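Local coordinates for scyllo-inosose 3-dehydrogenase (Thermotoga maritima, PDB 3IP1), which catalyses the NAD(+)-dependent oxidation of scyllo-inosose to 3-dehydro-scyllo-inosose, a zinc-dependent step that probably belongs to myo-inositol degradation, at residues R176-V181 with R352-M357; G184-L189 with D362-I367; A228-L233 with L257-V262. All coordinates share one frame; numbering follows the deposited sequence. Where two conformers were deposited one is given.

Contact 1: R176-V181 with R352-M357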
# COMPACT_ATOMS: atom_id res chain seq x y z
N ARG A 176 28.56 7.26 -11.30
CA ARG A 176 29.38 8.32 -10.64
C ARG A 176 29.52 8.12 -9.13
O ARG A 176 30.59 8.30 -8.55
CB ARG A 176 28.75 9.70 -10.87
CG ARG A 176 29.08 10.34 -12.19
CD ARG A 176 30.23 11.33 -12.06
NE ARG A 176 30.00 12.31 -11.00
CZ ARG A 176 30.76 13.38 -10.81
NH1 ARG A 176 30.49 14.23 -9.82
NH2 ARG A 176 31.78 13.60 -11.62
N GLU A 177 28.40 7.77 -8.50
CA GLU A 177 28.40 7.55 -7.04
C GLU A 177 29.42 6.50 -6.55
O GLU A 177 29.76 6.47 -5.37
CB GLU A 177 27.01 7.09 -6.57
CG GLU A 177 25.91 8.15 -6.57
CD GLU A 177 24.54 7.48 -6.43
OE1 GLU A 177 23.90 7.62 -5.35
OE2 GLU A 177 24.12 6.78 -7.38
N LEU A 178 29.88 5.63 -7.44
CA LEU A 178 30.85 4.60 -7.03
C LEU A 178 32.29 5.11 -7.06
O LEU A 178 33.20 4.44 -6.57
CB LEU A 178 30.72 3.33 -7.89
CG LEU A 178 29.35 2.63 -8.02
CD1 LEU A 178 29.49 1.33 -8.80
CD2 LEU A 178 28.69 2.36 -6.67
N GLU A 179 32.51 6.27 -7.65
CA GLU A 179 33.86 6.81 -7.74
C GLU A 179 34.43 7.11 -6.36
O GLU A 179 33.80 7.79 -5.56
CB GLU A 179 33.91 8.04 -8.64
CG GLU A 179 33.87 7.70 -10.12
CD GLU A 179 33.60 8.91 -11.00
OE1 GLU A 179 33.44 10.01 -10.44
OE2 GLU A 179 33.54 8.77 -12.25
N GLY A 180 35.60 6.56 -6.06
CA GLY A 180 36.25 6.82 -4.78
C GLY A 180 35.78 5.87 -3.70
O GLY A 180 36.32 5.87 -2.58
N VAL A 181 34.76 5.07 -4.02
CA VAL A 181 34.34 3.97 -3.17
C VAL A 181 34.96 2.69 -3.75
O VAL A 181 35.49 1.86 -3.04
CB VAL A 181 32.81 3.84 -3.14
CG1 VAL A 181 32.39 2.71 -2.19
CG2 VAL A 181 32.16 5.16 -2.73
N ARG A 352 18.63 2.98 -7.12
CA ARG A 352 18.73 2.67 -5.71
C ARG A 352 19.73 1.54 -5.46
O ARG A 352 20.43 1.56 -4.45
CB ARG A 352 17.36 2.28 -5.11
CG ARG A 352 16.42 3.46 -4.81
CD ARG A 352 15.10 2.91 -4.25
NE ARG A 352 14.08 3.92 -4.02
CZ ARG A 352 13.08 4.19 -4.86
NH1 ARG A 352 12.96 3.54 -6.03
NH2 ARG A 352 12.19 5.11 -4.54
N VAL A 353 19.78 0.56 -6.36
CA VAL A 353 20.80 -0.50 -6.24
C VAL A 353 22.21 0.12 -6.32
O VAL A 353 23.10 -0.26 -5.57
CB VAL A 353 20.64 -1.61 -7.29
CG1 VAL A 353 21.94 -2.49 -7.35
CG2 VAL A 353 19.41 -2.46 -6.98
N ILE A 354 22.37 1.10 -7.20
CA ILE A 354 23.64 1.83 -7.33
C ILE A 354 24.00 2.59 -6.04
O ILE A 354 25.14 2.49 -5.55
CB ILE A 354 23.65 2.74 -8.61
CG1 ILE A 354 23.63 1.86 -9.86
CG2 ILE A 354 24.86 3.69 -8.60
CD1 ILE A 354 23.05 2.53 -11.15
N SER A 355 23.03 3.32 -5.47
CA SER A 355 23.25 4.06 -4.21
C SER A 355 23.59 3.13 -3.08
O SER A 355 24.43 3.44 -2.26
CB SER A 355 22.02 4.89 -3.82
OG SER A 355 21.81 5.88 -4.81
N LEU A 356 22.92 1.98 -3.05
CA LEU A 356 23.17 0.97 -2.04
C LEU A 356 24.63 0.47 -2.12
O LEU A 356 25.35 0.45 -1.12
CB LEU A 356 22.17 -0.18 -2.25
CG LEU A 356 21.56 -0.96 -1.09
CD1 LEU A 356 21.35 -0.17 0.20
CD2 LEU A 356 20.27 -1.55 -1.58
N MSE A 357 25.06 0.10 -3.32
CA MSE A 357 26.46 -0.27 -3.53
C MSE A 357 27.39 0.86 -3.10
O MSE A 357 28.38 0.62 -2.43
CB MSE A 357 26.73 -0.63 -4.98
CG MSE A 357 26.10 -1.94 -5.43
SE MSE A 357 26.62 -2.27 -7.27
CE MSE A 357 25.66 -3.98 -7.49

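Contact 2: G184-L189 with D362-I367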
# COMPACT_ATOMS: atom_id res chain seq x y z
N GLY A 184 39.38 2.04 -9.61
CA GLY A 184 39.75 1.49 -10.92
C GLY A 184 38.73 0.52 -11.49
O GLY A 184 37.55 0.86 -11.64
N ASP A 185 39.20 -0.69 -11.80
CA ASP A 185 38.37 -1.72 -12.45
C ASP A 185 37.24 -2.25 -11.58
O ASP A 185 36.22 -2.69 -12.10
CB ASP A 185 39.23 -2.91 -12.89
CG ASP A 185 40.01 -2.64 -14.16
OD1 ASP A 185 39.81 -1.59 -14.81
OD2 ASP A 185 40.85 -3.50 -14.50
N ARG A 186 37.44 -2.23 -10.26
CA ARG A 186 36.41 -2.67 -9.31
C ARG A 186 35.11 -1.87 -9.46
O ARG A 186 34.03 -2.39 -9.22
CB ARG A 186 36.94 -2.60 -7.87
CG ARG A 186 37.88 -3.74 -7.48
CD ARG A 186 38.37 -3.67 -6.01
NE ARG A 186 37.29 -3.39 -5.05
CZ ARG A 186 36.32 -4.25 -4.73
NH1 ARG A 186 36.27 -5.45 -5.28
NH2 ARG A 186 35.37 -3.90 -3.85
N LEU A 187 35.22 -0.60 -9.86
CA LEU A 187 34.05 0.21 -10.14
C LEU A 187 33.19 -0.45 -11.23
O LEU A 187 31.96 -0.50 -11.13
CB LEU A 187 34.44 1.62 -10.58
CG LEU A 187 33.28 2.61 -10.76
CD1 LEU A 187 33.70 4.03 -10.35
CD2 LEU A 187 32.75 2.62 -12.18
N PHE A 188 33.85 -0.94 -12.27
CA PHE A 188 33.15 -1.53 -13.40
C PHE A 188 32.67 -2.94 -13.07
O PHE A 188 31.57 -3.34 -13.45
CB PHE A 188 34.01 -1.46 -14.66
CG PHE A 188 34.31 -0.05 -15.10
CD1 PHE A 188 33.30 0.74 -15.65
CD2 PHE A 188 35.59 0.50 -14.93
CE1 PHE A 188 33.55 2.06 -16.03
CE2 PHE A 188 35.88 1.82 -15.32
CZ PHE A 188 34.86 2.60 -15.87
N LEU A 189 33.49 -3.68 -12.34
CA LEU A 189 33.03 -4.92 -11.75
C LEU A 189 31.72 -4.74 -10.97
O LEU A 189 30.79 -5.52 -11.15
CB LEU A 189 34.13 -5.56 -10.89
CG LEU A 189 35.39 -6.04 -11.61
CD1 LEU A 189 36.31 -6.74 -10.63
CD2 LEU A 189 35.09 -6.97 -12.80
N ASP A 362 28.70 -4.32 -1.14
CA ASP A 362 29.66 -4.75 -2.15
C ASP A 362 29.35 -6.15 -2.72
O ASP A 362 29.68 -7.18 -2.12
CB ASP A 362 31.08 -4.73 -1.56
CG ASP A 362 32.14 -5.15 -2.56
OD1 ASP A 362 31.84 -5.25 -3.77
OD2 ASP A 362 33.29 -5.38 -2.14
N MSE A 363 28.75 -6.18 -3.91
CA MSE A 363 28.41 -7.44 -4.54
C MSE A 363 29.60 -8.11 -5.25
O MSE A 363 29.49 -9.26 -5.68
CB MSE A 363 27.24 -7.26 -5.51
CG MSE A 363 25.94 -6.87 -4.87
SE MSE A 363 25.29 -8.24 -3.66
CE MSE A 363 25.31 -9.76 -4.86
N THR A 364 30.72 -7.40 -5.39
CA THR A 364 31.88 -7.93 -6.13
C THR A 364 32.46 -9.17 -5.46
O THR A 364 33.17 -9.94 -6.11
CB THR A 364 33.01 -6.87 -6.37
OG1 THR A 364 33.63 -6.51 -5.13
CG2 THR A 364 32.45 -5.63 -7.07
N LYS A 365 32.10 -9.39 -4.20
CA LYS A 365 32.52 -10.58 -3.47
C LYS A 365 32.11 -11.88 -4.18
O LYS A 365 32.70 -12.93 -3.93
CB LYS A 365 31.95 -10.59 -2.04
CG LYS A 365 32.38 -9.41 -1.17
CD LYS A 365 31.97 -9.67 0.28
CE LYS A 365 32.65 -8.71 1.24
NZ LYS A 365 31.84 -7.47 1.44
N ILE A 366 31.10 -11.81 -5.04
CA ILE A 366 30.60 -13.02 -5.69
C ILE A 366 31.32 -13.38 -6.99
O ILE A 366 31.11 -14.47 -7.54
CB ILE A 366 29.06 -13.00 -5.90
CG1 ILE A 366 28.68 -12.14 -7.11
CG2 ILE A 366 28.34 -12.59 -4.58
CD1 ILE A 366 27.28 -12.42 -7.65
N ILE A 367 32.15 -12.47 -7.49
CA ILE A 367 32.88 -12.74 -8.72
C ILE A 367 33.97 -13.77 -8.43
O ILE A 367 34.89 -13.51 -7.66
CB ILE A 367 33.45 -11.44 -9.36
CG1 ILE A 367 32.30 -10.49 -9.74
CG2 ILE A 367 34.31 -11.77 -10.60
CD1 ILE A 367 32.73 -9.07 -10.10

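Contact 3: A228-L233 with L257-V262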
# COMPACT_ATOMS: atom_id res chain seq x y z
N ALA A 228 22.27 -11.78 -4.00
CA ALA A 228 21.92 -10.36 -3.97
C ALA A 228 20.80 -10.13 -2.97
O ALA A 228 20.87 -9.19 -2.17
CB ALA A 228 21.50 -9.88 -5.36
N ALA A 229 19.80 -11.01 -2.98
CA ALA A 229 18.70 -10.91 -2.02
C ALA A 229 19.19 -10.95 -0.56
O ALA A 229 18.67 -10.23 0.28
CB ALA A 229 17.62 -11.95 -2.28
N VAL A 230 20.20 -11.77 -0.26
CA VAL A 230 20.76 -11.84 1.09
C VAL A 230 21.27 -10.48 1.50
O VAL A 230 20.91 -9.96 2.57
CB VAL A 230 21.92 -12.87 1.22
CG1 VAL A 230 22.66 -12.71 2.55
CG2 VAL A 230 21.36 -14.28 1.13
N ALA A 231 22.11 -9.92 0.64
CA ALA A 231 22.69 -8.59 0.83
C ALA A 231 21.60 -7.52 0.97
O ALA A 231 21.64 -6.72 1.91
CB ALA A 231 23.63 -8.26 -0.34
N ILE A 232 20.64 -7.52 0.04
CA ILE A 232 19.62 -6.47 0.03
C ILE A 232 18.78 -6.50 1.31
O ILE A 232 18.52 -5.46 1.93
CB ILE A 232 18.68 -6.59 -1.19
CG1 ILE A 232 19.42 -6.19 -2.48
CG2 ILE A 232 17.46 -5.71 -0.99
CD1 ILE A 232 18.81 -6.85 -3.78
N LEU A 233 18.36 -7.70 1.69
CA LEU A 233 17.46 -7.89 2.81
C LEU A 233 18.14 -7.70 4.16
O LEU A 233 17.50 -7.24 5.10
CB LEU A 233 16.76 -9.24 2.70
CG LEU A 233 15.73 -9.23 1.56
CD1 LEU A 233 15.20 -10.66 1.22
CD2 LEU A 233 14.57 -8.25 1.88
N LEU A 257 27.98 -12.10 2.74
CA LEU A 257 27.08 -11.03 2.33
C LEU A 257 26.13 -10.62 3.47
O LEU A 257 25.36 -9.68 3.32
CB LEU A 257 26.32 -11.43 1.05
CG LEU A 257 27.25 -11.52 -0.17
CD1 LEU A 257 26.60 -12.21 -1.39
CD2 LEU A 257 27.80 -10.14 -0.53
N GLY A 258 26.17 -11.33 4.60
CA GLY A 258 25.39 -10.94 5.76
C GLY A 258 24.33 -11.91 6.23
O GLY A 258 23.62 -11.60 7.19
N ALA A 259 24.20 -13.07 5.59
CA ALA A 259 23.29 -14.11 6.09
C ALA A 259 23.66 -14.51 7.52
O ALA A 259 24.83 -14.69 7.83
CB ALA A 259 23.30 -15.33 5.20
N ASP A 260 22.65 -14.65 8.36
CA ASP A 260 22.87 -15.03 9.74
C ASP A 260 22.97 -16.53 9.89
O ASP A 260 23.66 -17.03 10.78
CB ASP A 260 21.74 -14.49 10.61
CG ASP A 260 21.62 -12.99 10.54
OD1 ASP A 260 22.47 -12.31 11.14
OD2 ASP A 260 20.70 -12.49 9.86
N HIS A 261 22.23 -17.25 9.04
CA HIS A 261 22.24 -18.70 9.05
C HIS A 261 22.20 -19.24 7.63
O HIS A 261 21.52 -18.68 6.75
CB HIS A 261 21.04 -19.26 9.83
CG HIS A 261 20.91 -18.69 11.20
ND1 HIS A 261 21.79 -18.99 12.22
CD2 HIS A 261 19.99 -17.84 11.73
CE1 HIS A 261 21.42 -18.35 13.32
NE2 HIS A 261 20.34 -17.64 13.05
N VAL A 262 22.95 -20.31 7.42
CA VAL A 262 22.90 -21.02 6.15
C VAL A 262 22.52 -22.48 6.38
O VAL A 262 22.91 -23.08 7.38
CB VAL A 262 24.21 -20.88 5.34
CG1 VAL A 262 24.39 -19.43 4.88
CG2 VAL A 262 25.43 -21.38 6.14

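Contact 1: R176-V181 with R352-M357
Glu-177 and Leu-178 lie in a short 3-10 turn that follows strand 172-174 of the GroES-like catalytic domain, and they rest on one side of helix 349-358, which follows the last strand of the Rossmann sheet. The polar part of the contact is a single bond: Ser-355 OG donates to Glu-177 OE1 at 2.8 Å, arriving on the syn lone pair, the side of the other carboxylate oxygen. Glutamate suits this position because its chain is long enough to cross to the helix; CG sits beside the backbone N (chi1 -72°) and the chain then runs straight out. Ser-355 OG is also bonded to Pro-351 O one turn back, so its one proton has two acceptors to serve. Mixed packing follows, with Glu-177 OE2 lying 3.4 Å from Ile-354 CG2 as the two side chains pass at about a right angle. Shortened to an alanine, Glu-177 would no longer reach the helix, and Ser-355 OG would probably lose its acceptor on this side while Ile-354 CG2 lost the carboxylate packed against it. The apolar part belongs to Leu-178, which also packs on Leu-187 and Ala-190 of helix 185-192. One branch reaches the helix, and branching serves well here because CD2 alone touches two residues: it stands 4.0 Å from CB of Met-357, a selenomethionine, and 3.7 Å from the carbonyl O of Ile-354.

Contact 2: G184-L189 with D362-I367
Arg-186 of helix 185-192 presents one edge of its guanidinium to both Thr-364 and Asp-362. NH1 donates to Thr-364 OG1 at 2.8 Å, the oxygen lying 20° out of the guanidinium plane, and NH2 bonds weakly to it. NH2 also forms a salt bridge with Asp-362 OD2 at 3.1 Å; the acceptor lies close to the guanidinium plane, but the carboxylate is turned 72° from it and met from above. Arginine fits, being long and rich in donors, and a bend at chi3 (46°) brings the group round.

Behind these acceptors stands an Asx turn. Asp-362 OD1 accepts from Thr-364 N at 2.9 Å and, on its syn lone pair, from Thr-364 OG1 at 2.6 Å. With two oxygens, aspartate can close the turn through OD1 and take the arginine on OD2. The hydroxyl thus donates to the aspartate and accepts from the arginine. Threonine also supplies a methyl, CG2, 4.2 Å from Leu-189 CB, and Ile-367 CD1 packs on that CB at 3.9 Å.

Leu-189 and Ile-367 give an apolar surface that continues onto Thr-393 of strand 392-395, so helix 185-192 and turn 364-366 meet beside the catalytic-domain sheet, with helices 224-235 and 248-257 behind Ile-366.

Contact 3: A228-L233 with L257-V262
Val-230 meets Leu-257, Gly-258 and Ala-259 inside the Rossmann-type nucleotide-binding fold, where helix 224-235 packs beside the turn that carries the chain from helix 248-257 into edge strand 261-263. The helix follows strand 216-220 through a glycine-rich turn consistent with the GxGxxG motif of dinucleotide-binding proteins. The bond from CA to CB points at the turn, and at CB the side chain forks. CG1, anti to the backbone N (chi1 168°), carries most of the contact: it comes 3.4 Å from Ala-259 N and 3.8 Å from Ala-259 CB. It also lies 4.1 Å from Gly-258 C and 4.2 Å from Leu-257 CB. CG2 takes the other branch and stays farther off, 4.6 Å from Ala-259 CB. The side chain also packs on Ile-219 of strand 216-220, so this beta-branched valine is short enough to fill the angle between strand and turn.

Small residues complete the fit. Ala-231, with only a methyl, lets Leu-257 come close: the CA atoms of the two are 5.2 Å apart and Ala-231 CB is 4.4 Å from Leu-257 CB. An apolar leucine suits position 257, whose CB faces helix 224-235 while its side chain also packs on Ile-366. Gly-258, the first residue beyond helical angles after helix 248-257, has positive phi in a Schellman motif, where a CB would be pressed against the preceding carbonyl O. Beyond it, Asp-260 OD2 is paired with Lys-234 NZ in a salt bridge and accepts a bond from Val-241 N. The Leu-257 carbonyl faces Ala-231, with Leu-257 O 3.8 Å from Ala-231 CA.

How the contacts relate
Along the chain the first segments of contacts 1 and 2 come before contact 3, and their second segments after it, in the same order; both therefore span the part of the coenzyme domain that contains contact 3. Contacts 1 and 2 have centres 11 Å apart and touch through Leu-187 on Glu-179 and Met-363 on Met-357. The centre of contact 3 is about 17 Å from that of contact 2 and about 19 Å from that of contact 1. It touches contact 2 but not contact 1: Met-363 packs on Ala-228 and Ala-231. Segment 362-367 thus links the catalytic domain to Rossmann helices 224-235 and 248-257, with Ile-367 about 8 Å, side chain to side chain, from the metal ligand Glu-98.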